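Local coordinates for protein chintase (Rhizomucor miehei, PDB 5YUQ) that probably hydrolyses the glycosidic bonds of chitin as a family 18 glycoside hydrolase with a tunnel-shaped active site, at residues Glu293-Asn298 and Trp302-Asp307. Numbering follows the deposited sequence.
Sequences EGIARN and WVTYWD
Ile295 lies against one face of the Trp302 indole. Its CD1 makes a CH-pi contact with the five-membered ring, 3.6 Å from the centroid and close to the ring normal, while CG1 comes within 3.6 Å of Trp302 CD1. This fit follows from the isoleucine torsions: CG1 is anti to the carbonyl carbon (chi1 -65°), and the chain runs on extended so that CD1 passes over the pyrrole ring. The other branch, CG2, is turned to Trp302 CB. Ala315 and Leu324 touch both Ile295 and Trp302. At the indole N-H a water accepts from Trp302 NE1 and donates weakly to Glu293 OE1, an oxygen also hydrogen-bonded to Tyr285.

Polar side chains tie the 3-10 turn and Asn298 to strand 302-307. In one of its two modelled conformers, Thr304 OG1 donates to Ile295 O (2.7 Å) from above the carbonyl plane; Asn298 N reaches the same oxygen from the opposite face, so in that conformer two donors grip it. With CG beside its backbone N (chi1 -68°), Asn298 brings OD1 to Thr304 N at 2.8 Å, the bond coming from above the carboxamide plane with an N-H...O angle of 150°. Its ND2 donates a hydrogen bond to a second water, which donates to Thr304 O; the carboxamide thus serves both backbone polar groups of Thr304.

Gly294 ends helix 287-292 in a Schellman motif, and the 3-10 turn at Ile295-Ala296 follows. The contact closes a helix-turn-strand connection, consistent with the alpha+beta insertion domain that many family 18 chitinases carry between the seventh and eighth barrel strands.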
loop_
_atom_site.group_PDB
_atom_site.type_symbol
_atom_site.label_atom_id
_atom_site.label_comp_id
_atom_site.label_asym_id
_atom_site.label_seq_id
_atom_site.Cartn_x
_atom_site.Cartn_y
_atom_site.Cartn_z
ATOM N N GLU A 293 13.402 -4.059 19.555
ATOM C CA GLU A 293 14.796 -3.631 19.624
ATOM C C GLU A 293 14.974 -2.338 20.405
ATOM O O GLU A 293 16.100 -1.912 20.665
ATOM C CB GLU A 293 15.386 -3.480 18.220
ATOM C CG GLU A 293 15.560 -4.797 17.497
ATOM C CD GLU A 293 16.188 -4.630 16.135
ATOM O OE1 GLU A 293 16.290 -3.476 15.661
ATOM O OE2 GLU A 293 16.582 -5.654 15.537
ATOM N N GLY A 294 13.867 -1.716 20.789
ATOM C CA GLY A 294 13.930 -0.522 21.609
ATOM C C GLY A 294 14.525 0.650 20.866
ATOM O O GLY A 294 15.121 1.537 21.470
ATOM N N ILE A 295 14.346 0.665 19.550
ATOM C CA ILE A 295 14.893 1.734 18.729
ATOM C C ILE A 295 14.487 3.112 19.259
ATOM O O ILE A 295 15.315 4.013 19.337
ATOM C CB ILE A 295 14.496 1.544 17.250
ATOM C CG1 ILE A 295 15.147 0.256 16.727
ATOM C CG2 ILE A 295 14.913 2.742 16.419
ATOM C CD1 ILE A 295 15.084 0.064 15.226
ATOM N N ALA A 296 13.234 3.244 19.686
ATOM C CA ALA A 296 12.707 4.518 20.169
ATOM C C ALA A 296 13.378 5.039 21.442
ATOM O O ALA A 296 13.279 6.225 21.750
ATOM C CB ALA A 296 11.194 4.421 20.368
ATOM N N ARG A 297 14.049 4.172 22.191
ATOM C CA ARG A 297 14.809 4.661 23.338
ATOM C C ARG A 297 16.296 4.530 23.089
ATOM O O ARG A 297 17.075 4.305 24.016
ATOM C CB ARG A 297 14.401 3.959 24.635
ATOM C CG ARG A 297 14.147 2.477 24.506
ATOM C CD ARG A 297 13.305 1.988 25.680
ATOM N NE ARG A 297 12.851 0.613 25.488
ATOM C CZ ARG A 297 11.783 0.282 24.771
ATOM N NH1 ARG A 297 11.066 1.229 24.181
ATOM N NH2 ARG A 297 11.436 -0.992 24.637
ATOM N N ASN A 298 16.679 4.692 21.823
ATOM C CA ASN A 298 18.075 4.627 21.404
ATOM C C ASN A 298 18.804 3.365 21.838
ATOM O O ASN A 298 19.986 3.407 22.195
ATOM C CB ASN A 298 18.842 5.879 21.841
ATOM C CG ASN A 298 18.391 7.126 21.106
ATOM O OD1 ASN A 298 17.450 7.088 20.315
ATOM N ND2 ASN A 298 19.070 8.239 21.358
ATOM N N TRP A 302 20.922 2.246 17.804
ATOM C CA TRP A 302 20.201 3.278 17.061
ATOM C C TRP A 302 20.140 4.593 17.821
ATOM O O TRP A 302 20.080 4.607 19.047
ATOM C CB TRP A 302 18.769 2.813 16.771
ATOM C CG TRP A 302 18.704 1.623 15.887
ATOM C CD1 TRP A 302 18.678 0.311 16.269
ATOM C CD2 TRP A 302 18.665 1.625 14.461
ATOM N NE1 TRP A 302 18.622 -0.501 15.166
ATOM C CE2 TRP A 302 18.613 0.283 14.038
ATOM C CE3 TRP A 302 18.672 2.638 13.494
ATOM C CZ2 TRP A 302 18.566 -0.074 12.690
ATOM C CZ3 TRP A 302 18.622 2.282 12.157
ATOM C CH2 TRP A 302 18.569 0.939 11.771
ATOM N N VAL A 303 20.155 5.696 17.085
ATOM C CA VAL A 303 19.873 7.010 17.645
ATOM C C VAL A 303 18.663 7.564 16.888
ATOM O O VAL A 303 18.675 7.651 15.654
ATOM C CB VAL A 303 21.076 7.956 17.511
ATOM C CG1 VAL A 303 20.706 9.355 17.977
ATOM C CG2 VAL A 303 22.273 7.417 18.312
ATOM N N THR A 304 17.616 7.927 17.624
ATOM C CA THR A 304 16.350 8.308 16.991
ATOM C C THR A 304 16.182 9.827 16.849
ATOM O O THR A 304 16.663 10.596 17.681
ATOM C CB THR A 304 15.154 7.680 17.734
ATOM O OG1 THR A 304 15.331 6.261 17.793
ATOM C CG2 THR A 304 13.851 7.973 17.016
ATOM N N TYR A 305 15.507 10.239 15.775
ATOM C CA TYR A 305 15.245 11.636 15.466
ATOM C C TYR A 305 13.808 11.779 14.992
ATOM O O TYR A 305 13.103 10.790 14.788
ATOM C CB TYR A 305 16.159 12.105 14.338
ATOM C CG TYR A 305 17.640 12.003 14.631
ATOM C CD1 TYR A 305 18.311 13.045 15.254
ATOM C CD2 TYR A 305 18.365 10.880 14.268
ATOM C CE1 TYR A 305 19.670 12.963 15.525
ATOM C CE2 TYR A 305 19.727 10.789 14.546
ATOM C CZ TYR A 305 20.365 11.839 15.161
ATOM O OH TYR A 305 21.717 11.760 15.430
ATOM N N TRP A 306 13.379 13.018 14.806
ATOM C CA TRP A 306 12.073 13.281 14.220
ATOM C C TRP A 306 12.297 14.221 13.067
ATOM O O TRP A 306 13.048 15.191 13.189
ATOM C CB TRP A 306 11.145 13.934 15.240
ATOM C CG TRP A 306 9.789 14.326 14.682
ATOM C CD1 TRP A 306 9.425 15.547 14.197
ATOM C CD2 TRP A 306 8.632 13.491 14.585
ATOM N NE1 TRP A 306 8.104 15.518 13.793
ATOM C CE2 TRP A 306 7.598 14.267 14.030
ATOM C CE3 TRP A 306 8.369 12.160 14.925
ATOM C CZ2 TRP A 306 6.322 13.751 13.799
ATOM C CZ3 TRP A 306 7.110 11.649 14.697
ATOM C CH2 TRP A 306 6.097 12.442 14.147
ATOM N N ASP A 307 11.665 13.936 11.934
ATOM C CA ASP A 307 11.752 14.842 10.803
ATOM C C ASP A 307 10.512 15.724 10.778
ATOM O O ASP A 307 9.405 15.252 10.496
ATOM C CB ASP A 307 11.870 14.075 9.493
ATOM C CG ASP A 307 11.906 14.993 8.302
ATOM O OD1 ASP A 307 12.733 15.927 8.304
ATOM O OD2 ASP A 307 11.105 14.806 7.364
HETATM O O HOH W 1 19.415 -3.324 15.912
HETATM O O HOH W 2 17.906 10.581 20.080
#